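Local coordinates for filamentation induced by cAMP protein Fic (PDB 4RGL) that belongs to the Fic/DOC family, pairing a largely helical Fic body with a C-terminal domain of the helix-turn-helix clan, its own function not being established, at residues R126-V132 / I182-A186; I28-Y32 / V252-V256. All blocks are in the same frame, centred on the assembly; numbering follows the deposited sequence.

Contact 1 of 2, residues R126-V132 / I182-A186; sequences RYRSGGV and IHPFA
R128 reaches across to three successive carbonyls of I182-A186, and this is the tight part of the contact. R128 N meets P184 O at 3.0 Å. In the guanidinium plane R128 NE donates to H183 O at 2.6 Å and R128 NH2 to I182 O at 3.0 Å, these two nearly head-on to their carbonyls. A chi1 of 52° sets CG between the backbone N and carbonyl carbon, and the chain then runs extended to NE. V132 CG1 lies over the rim of one guanidinium face, and R128 NH1 returns to G130 O at 2.9 Å; with P145 O as a further acceptor for NH2, the buried group is fixed in rotation. At the P184-F185 end, Y127 CD1 rests on P184 CB at 3.6 Å, and the Y127 and F185 rings meet obliquely, planes at 50°. The contact is looser at its R126 side, where one water bridges R126 O (2.8 Å) and A186 N (3.0 Å). H183 follows helix 168-182; its side chain, with ND1 bonded to E180 O, has its nearest approach to a bound unidentified molecule, probably from the crystallisation liquor, at about 4 Å. H183-A186 begin HPFADGNGR, the Fic signature motif.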
ATOM      1  N   ARG A 126     -20.118 -14.713  -2.692  1.00 65.98           N
ATOM      2  CA  ARG A 126     -20.598 -15.767  -3.590  1.00 66.23           C
ATOM      3  C   ARG A 126     -20.478 -15.312  -5.022  1.00 68.16           C
ATOM      4  O   ARG A 126     -20.407 -14.104  -5.282  1.00 66.07           O
ATOM      5  CB  ARG A 126     -22.067 -16.152  -3.263  1.00 68.45           C
ATOM      6  CG  ARG A 126     -23.027 -14.964  -3.226  1.00 78.67           C
ATOM      7  CD  ARG A 126     -24.414 -15.380  -2.773  1.00 95.22           C
ATOM      8  NE  ARG A 126     -25.243 -14.223  -2.428  1.00109.91           N
ATOM      9  CZ  ARG A 126     -25.285 -13.678  -1.212  1.00129.53           C
ATOM     10  NH1 ARG A 126     -24.552 -14.184  -0.225  1.00115.08           N
ATOM     11  NH2 ARG A 126     -26.058 -12.626  -0.976  1.00121.76           N
ATOM     12  N   TYR A 127     -20.445 -16.254  -5.964  1.00 64.90           N
ATOM     13  CA  TYR A 127     -20.335 -15.902  -7.370  1.00 62.68           C
ATOM     14  C   TYR A 127     -21.673 -15.406  -7.901  1.00 64.77           C
ATOM     15  O   TYR A 127     -22.725 -15.733  -7.338  1.00 65.33           O
ATOM     16  CB  TYR A 127     -19.827 -17.092  -8.201  1.00 64.18           C
ATOM     17  CG  TYR A 127     -18.459 -17.587  -7.772  1.00 66.32           C
ATOM     18  CD1 TYR A 127     -17.430 -16.692  -7.479  1.00 66.67           C
ATOM     19  CD2 TYR A 127     -18.154 -18.946  -7.779  1.00 68.80           C
ATOM     20  CE1 TYR A 127     -16.161 -17.140  -7.119  1.00 67.34           C
ATOM     21  CE2 TYR A 127     -16.884 -19.406  -7.430  1.00 69.90           C
ATOM     22  CZ  TYR A 127     -15.887 -18.499  -7.104  1.00 75.50           C
ATOM     23  OH  TYR A 127     -14.637 -18.949  -6.749  1.00 76.93           O
ATOM     24  N   ARG A 128     -21.632 -14.551  -8.934  1.00 59.27           N
ATOM     25  CA  ARG A 128     -22.829 -13.968  -9.543  1.00 58.82           C
ATOM     26  C   ARG A 128     -23.771 -15.051 -10.068  1.00 65.85           C
ATOM     27  O   ARG A 128     -23.315 -16.081 -10.582  1.00 66.41           O
ATOM     28  CB  ARG A 128     -22.438 -13.016 -10.679  1.00 55.79           C
ATOM     29  CG  ARG A 128     -21.501 -13.643 -11.688  1.00 60.84           C
ATOM     30  CD  ARG A 128     -21.025 -12.647 -12.694  1.00 65.06           C
ATOM     31  NE  ARG A 128     -19.960 -13.195 -13.533  1.00 63.54           N
ATOM     32  CZ  ARG A 128     -20.172 -13.836 -14.676  1.00 74.53           C
ATOM     33  NH1 ARG A 128     -21.409 -14.029 -15.118  1.00 61.04           N
ATOM     34  NH2 ARG A 128     -19.151 -14.295 -15.383  1.00 60.74           N
ATOM     35  N   SER A 129     -25.082 -14.832  -9.917  1.00 63.82           N
ATOM     36  CA  SER A 129     -26.090 -15.770 -10.397  1.00 65.21           C
ATOM     37  C   SER A 129     -26.438 -15.485 -11.850  1.00 71.03           C
ATOM     38  O   SER A 129     -27.026 -16.341 -12.531  1.00 73.25           O
ATOM     39  CB  SER A 129     -27.343 -15.695  -9.532  1.00 67.38           C
ATOM     40  OG  SER A 129     -27.892 -14.388  -9.542  1.00 72.21           O
ATOM     41  N   GLY A 130     -26.063 -14.297 -12.324  1.00 65.18           N
ATOM     42  CA  GLY A 130     -26.349 -13.875 -13.682  1.00 65.27           C
ATOM     43  C   GLY A 130     -25.143 -13.337 -14.416  1.00 71.42           C
ATOM     44  O   GLY A 130     -24.008 -13.435 -13.929  1.00 71.06           O
ATOM     45  N   GLY A 131     -25.383 -12.798 -15.607  1.00 68.98           N
ATOM     46  CA  GLY A 131     -24.338 -12.214 -16.427  1.00 67.97           C
ATOM     47  C   GLY A 131     -23.854 -10.883 -15.897  1.00 70.72           C
ATOM     48  O   GLY A 131     -24.522 -10.257 -15.067  1.00 69.57           O
ATOM     49  N   VAL A 132     -22.682 -10.449 -16.350  1.00 67.93           N
ATOM     50  CA  VAL A 132     -22.112  -9.178 -15.925  1.00 67.91           C
ATOM     51  C   VAL A 132     -21.253  -8.597 -17.068  1.00 73.81           C
ATOM     52  O   VAL A 132     -20.663  -9.353 -17.854  1.00 73.31           O
ATOM     53  CB  VAL A 132     -21.287  -9.333 -14.597  1.00 71.10           C
ATOM     54  CG1 VAL A 132     -19.986 -10.093 -14.839  1.00 70.46           C
ATOM     55  CG2 VAL A 132     -21.010  -7.975 -13.961  1.00 70.29           C
ATOM     56  N   ILE A 182     -12.811 -13.813 -16.206  1.00 63.40           N
ATOM     57  CA  ILE A 182     -13.971 -14.539 -15.700  1.00 63.93           C
ATOM     58  C   ILE A 182     -14.980 -13.568 -15.027  1.00 67.70           C
ATOM     59  O   ILE A 182     -16.186 -13.715 -15.240  1.00 67.98           O
ATOM     60  CB  ILE A 182     -13.547 -15.677 -14.730  1.00 67.73           C
ATOM     61  CG1 ILE A 182     -12.534 -16.642 -15.420  1.00 69.18           C
ATOM     62  CG2 ILE A 182     -14.787 -16.448 -14.208  1.00 68.54           C
ATOM     63  CD1 ILE A 182     -11.860 -17.685 -14.481  1.00 73.14           C
ATOM     64  N   HIS A 183     -14.479 -12.551 -14.246  1.00 63.16           N
ATOM     65  CA  HIS A 183     -15.368 -11.622 -13.501  1.00 62.19           C
ATOM     66  C   HIS A 183     -16.367 -12.429 -12.664  1.00 67.16           C
ATOM     67  O   HIS A 183     -17.544 -12.510 -13.016  1.00 67.46           O
ATOM     68  CB  HIS A 183     -16.109 -10.667 -14.474  1.00 62.48           C
ATOM     69  CG  HIS A 183     -15.536  -9.286 -14.536  1.00 65.05           C
ATOM     70  ND1 HIS A 183     -14.287  -9.049 -15.079  1.00 66.35           N
ATOM     71  CD2 HIS A 183     -16.125  -8.094 -14.263  1.00 66.36           C
ATOM     72  CE1 HIS A 183     -14.121  -7.735 -15.041  1.00 65.23           C
ATOM     73  NE2 HIS A 183     -15.203  -7.118 -14.563  1.00 65.48           N
ATOM     74  N   PRO A 184     -15.879 -13.189 -11.650  1.00 63.46           N
ATOM     75  CA  PRO A 184     -16.757 -14.168 -10.987  1.00 63.73           C
ATOM     76  C   PRO A 184     -17.832 -13.524 -10.111  1.00 66.14           C
ATOM     77  O   PRO A 184     -18.826 -14.168  -9.811  1.00 65.83           O
ATOM     78  CB  PRO A 184     -15.784 -14.986 -10.135  1.00 65.98           C
ATOM     79  CG  PRO A 184     -14.639 -14.088  -9.902  1.00 69.38           C
ATOM     80  CD  PRO A 184     -14.490 -13.294 -11.159  1.00 64.42           C
ATOM     81  N   PHE A 185     -17.613 -12.292  -9.659  1.00 62.02           N
ATOM     82  CA  PHE A 185     -18.552 -11.651  -8.746  1.00 61.96           C
ATOM     83  C   PHE A 185     -19.428 -10.627  -9.471  1.00 67.74           C
ATOM     84  O   PHE A 185     -19.060 -10.138 -10.543  1.00 67.36           O
ATOM     85  CB  PHE A 185     -17.804 -10.984  -7.592  1.00 62.57           C
ATOM     86  CG  PHE A 185     -16.949 -11.937  -6.794  1.00 64.37           C
ATOM     87  CD1 PHE A 185     -17.522 -12.809  -5.876  1.00 68.48           C
ATOM     88  CD2 PHE A 185     -15.566 -11.928  -6.921  1.00 66.14           C
ATOM     89  CE1 PHE A 185     -16.730 -13.687  -5.135  1.00 70.26           C
ATOM     90  CE2 PHE A 185     -14.773 -12.796  -6.167  1.00 69.82           C
ATOM     91  CZ  PHE A 185     -15.361 -13.674  -5.280  1.00 69.01           C
ATOM     92  N   ALA A 186     -20.590 -10.314  -8.890  1.00 65.55           N
ATOM     93  CA  ALA A 186     -21.498  -9.323  -9.445  1.00 65.69           C
ATOM     94  C   ALA A 186     -20.853  -7.922  -9.450  1.00 70.01           C
ATOM     95  O   ALA A 186     -21.097  -7.137 -10.366  1.00 70.37           O
ATOM     96  CB  ALA A 186     -22.791  -9.300  -8.652  1.00 67.20           C
TER
HETATM   97  O   HOH W   1     -21.344 -11.638  -6.340  1.00 67.49           O

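Contact 2 of 2, residues I28-Y32 / V252-V256; sequences IIGRY and VREAV
I28 and Y32 pack against V252, A255 and V256 where helix 16-32 meets helix 238-257, a helix-helix packing within the mainly helical body of a Fic protein. The two short segments run in broadly the same direction, their axes 10.1 Å apart at closest approach and inclined at 34°.

Aliphatic contacts form the first group. I28 directs its CB at the facing helix, and its CG2 branch does the touching: I28 CG2 lies 3.7 Å from V252 CG1 and 3.9 Å from V256 CG2, so one methyl bridges two residues a helical turn apart. I28 CG2 also approaches the backbone at V252 O, at 3.5 Å. V252 spreads its two methyls, CG1 facing I28 and V252 CG2 also reaching I29 CG1 at 4.2 Å. The CB of I29 points away from the other segment, and its side chain touches W204 and K205.

The aromatic contacts belong to Y32. With CG anti to the backbone N (chi1 -172°), the ring is carried across to the second helix. Y32 CE1 meets A255 CB at 3.7 Å and Y32 CD1 meets V256 CG2 at 3.8 Å, both approaching obliquely. L207, from a loop, also touches the Y32 side chain.

Polar interactions are peripheral. No hydrogen bond joins the two segments, but R253, at the exposed margin, forms salt bridges with D250 on its own helix and with E24 on helix 16-32, so charge ties the same two helices one turn before I28. Within the segments the backbone bonds at V256 N are weak, whereas I28 O accepts from both R31 N and Y32 N, the latter at 2.8 Å.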
ATOM      1  N   ILE A  28      16.219  -6.298  -6.708  1.00 76.55           N
ATOM      2  CA  ILE A  28      15.726  -5.118  -5.981  1.00 75.77           C
ATOM      3  C   ILE A  28      15.197  -5.538  -4.589  1.00 80.23           C
ATOM      4  O   ILE A  28      15.479  -4.860  -3.603  1.00 79.35           O
ATOM      5  CB  ILE A  28      14.635  -4.355  -6.798  1.00 77.98           C
ATOM      6  CG1 ILE A  28      15.155  -3.934  -8.213  1.00 79.70           C
ATOM      7  CG2 ILE A  28      14.097  -3.150  -6.016  1.00 77.89           C
ATOM      8  CD1 ILE A  28      16.418  -2.970  -8.224  1.00 93.98           C
ATOM      9  N   ILE A  29      14.464  -6.687  -4.513  1.00 77.59           N
ATOM     10  CA  ILE A  29      13.958  -7.209  -3.232  1.00 77.44           C
ATOM     11  C   ILE A  29      15.138  -7.637  -2.344  1.00 87.30           C
ATOM     12  O   ILE A  29      15.112  -7.411  -1.131  1.00 86.87           O
ATOM     13  CB  ILE A  29      12.960  -8.372  -3.446  1.00 79.54           C
ATOM     14  CG1 ILE A  29      11.696  -7.883  -4.200  1.00 77.45           C
ATOM     15  CG2 ILE A  29      12.589  -9.023  -2.105  1.00 80.05           C
ATOM     16  CD1 ILE A  29      10.724  -8.992  -4.585  1.00 78.82           C
ATOM     17  N   GLY A  30      16.193  -8.169  -2.971  1.00 88.74           N
ATOM     18  CA  GLY A  30      17.425  -8.528  -2.276  1.00 91.91           C
ATOM     19  C   GLY A  30      18.016  -7.362  -1.506  1.00 99.68           C
ATOM     20  O   GLY A  30      18.726  -7.563  -0.525  1.00100.56           O
ATOM     21  N   ARG A  31      17.704  -6.120  -1.950  1.00 97.93           N
ATOM     22  CA  ARG A  31      18.075  -4.889  -1.246  1.00 98.73           C
ATOM     23  C   ARG A  31      16.930  -4.424  -0.328  1.00103.96           C
ATOM     24  O   ARG A  31      17.155  -4.147   0.851  1.00103.52           O
ATOM     25  CB  ARG A  31      18.428  -3.781  -2.252  1.00 99.13           C
ATOM     26  CG  ARG A  31      19.904  -3.668  -2.556  1.00110.97           C
ATOM     27  CD  ARG A  31      20.164  -2.564  -3.567  1.00121.91           C
ATOM     28  NE  ARG A  31      21.563  -2.128  -3.559  1.00134.38           N
ATOM     29  CZ  ARG A  31      22.000  -1.060  -2.895  1.00148.46           C
ATOM     30  NH1 ARG A  31      21.152  -0.300  -2.210  1.00134.35           N
ATOM     31  NH2 ARG A  31      23.284  -0.728  -2.934  1.00135.03           N
ATOM     32  N   TYR A  32      15.685  -4.372  -0.879  1.00101.94           N
ATOM     33  CA  TYR A  32      14.461  -3.942  -0.159  1.00101.42           C
ATOM     34  C   TYR A  32      14.330  -4.660   1.206  1.00107.67           C
ATOM     35  O   TYR A  32      13.669  -4.145   2.111  1.00106.50           O
ATOM     36  CB  TYR A  32      13.208  -4.216  -1.034  1.00101.53           C
ATOM     37  CG  TYR A  32      11.911  -3.648  -0.484  1.00101.32           C
ATOM     38  CD1 TYR A  32      11.664  -2.274  -0.505  1.00102.52           C
ATOM     39  CD2 TYR A  32      10.855  -4.487  -0.131  1.00101.23           C
ATOM     40  CE1 TYR A  32      10.443  -1.747  -0.080  1.00101.39           C
ATOM     41  CE2 TYR A  32       9.620  -3.971   0.275  1.00100.62           C
ATOM     42  CZ  TYR A  32       9.421  -2.599   0.302  1.00104.93           C
ATOM     43  OH  TYR A  32       8.214  -2.082   0.713  1.00101.06           O
ATOM     44  N   VAL A 252       8.578  -1.419  -6.863  1.00 71.68           N
ATOM     45  CA  VAL A 252       9.575  -1.835  -5.880  1.00 72.81           C
ATOM     46  C   VAL A 252      10.870  -0.978  -6.049  1.00 79.50           C
ATOM     47  O   VAL A 252      11.620  -0.807  -5.094  1.00 79.51           O
ATOM     48  CB  VAL A 252       9.870  -3.359  -5.967  1.00 77.58           C
ATOM     49  CG1 VAL A 252      10.650  -3.704  -7.231  1.00 78.96           C
ATOM     50  CG2 VAL A 252      10.606  -3.847  -4.724  1.00 77.99           C
ATOM     51  N   ARG A 253      11.035  -0.343  -7.222  1.00 78.16           N
ATOM     52  CA  ARG A 253      12.168   0.530  -7.482  1.00 79.89           C
ATOM     53  C   ARG A 253      11.949   1.912  -6.823  1.00 85.55           C
ATOM     54  O   ARG A 253      12.845   2.406  -6.150  1.00 84.93           O
ATOM     55  CB  ARG A 253      12.398   0.672  -8.991  1.00 81.33           C
ATOM     56  CG  ARG A 253      13.727   1.332  -9.362  1.00 95.83           C
ATOM     57  CD  ARG A 253      14.197   0.897 -10.743  1.00110.89           C
ATOM     58  NE  ARG A 253      13.171   1.109 -11.768  1.00126.19           N
ATOM     59  CZ  ARG A 253      13.286   0.698 -13.027  1.00146.18           C
ATOM     60  NH1 ARG A 253      14.373   0.044 -13.423  1.00133.66           N
ATOM     61  NH2 ARG A 253      12.312   0.926 -13.897  1.00136.14           N
ATOM     62  N   GLU A 254      10.721   2.496  -6.951  1.00 84.61           N
ATOM     63  CA  GLU A 254      10.431   3.797  -6.318  1.00 85.13           C
ATOM     64  C   GLU A 254      10.265   3.633  -4.789  1.00 89.71           C
ATOM     65  O   GLU A 254      10.279   4.622  -4.063  1.00 89.79           O
ATOM     66  CB  GLU A 254       9.171   4.478  -6.935  1.00 85.87           C
ATOM     67  CG  GLU A 254       7.842   3.828  -6.567  1.00 96.85           C
ATOM     68  CD  GLU A 254       6.627   4.746  -6.677  1.00117.34           C
ATOM     69  OE1 GLU A 254       6.708   5.896  -6.183  1.00102.03           O
ATOM     70  OE2 GLU A 254       5.557   4.261  -7.116  1.00111.60           O
ATOM     71  N   ALA A 255      10.159   2.379  -4.311  1.00 86.58           N
ATOM     72  CA  ALA A 255      10.046   2.092  -2.883  1.00 86.26           C
ATOM     73  C   ALA A 255      11.410   2.162  -2.198  1.00 93.25           C
ATOM     74  O   ALA A 255      11.495   2.557  -1.039  1.00 92.51           O
ATOM     75  CB  ALA A 255       9.427   0.724  -2.674  1.00 86.50           C
ATOM     76  N   VAL A 256      12.482   1.775  -2.917  1.00 93.35           N
ATOM     77  CA  VAL A 256      13.842   1.781  -2.372  1.00 95.70           C
ATOM     78  C   VAL A 256      14.453   3.206  -2.482  1.00104.38           C
ATOM     79  O   VAL A 256      15.280   3.586  -1.649  1.00104.49           O
ATOM     80  CB  VAL A 256      14.739   0.721  -3.081  1.00100.79           C
ATOM     81  CG1 VAL A 256      16.160   0.735  -2.522  1.00102.01           C
ATOM     82  CG2 VAL A 256      14.130  -0.673  -2.962  1.00100.21           C
TER

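The two contacts occupy separate regions of the chain, their centres about 37 Å and their nearest atoms about 24 Å apart. They share no helix or strand. In sequence the order is 28-32, 126-132, 182-186 and 252-256, so contact 2 joins the outer pair of segments and contact 1 the inner pair. Contact 1 joins two loops of the Fic/DOC region, its centre about 27 Å from the centre of the chain; contact 2 joins helices 16-32 and 238-257, its centre about 14 Å from the same point. Hence a closure of about 50 residues at the signature motif lies within a longer closure that brings an early helix against one more than 200 residues later.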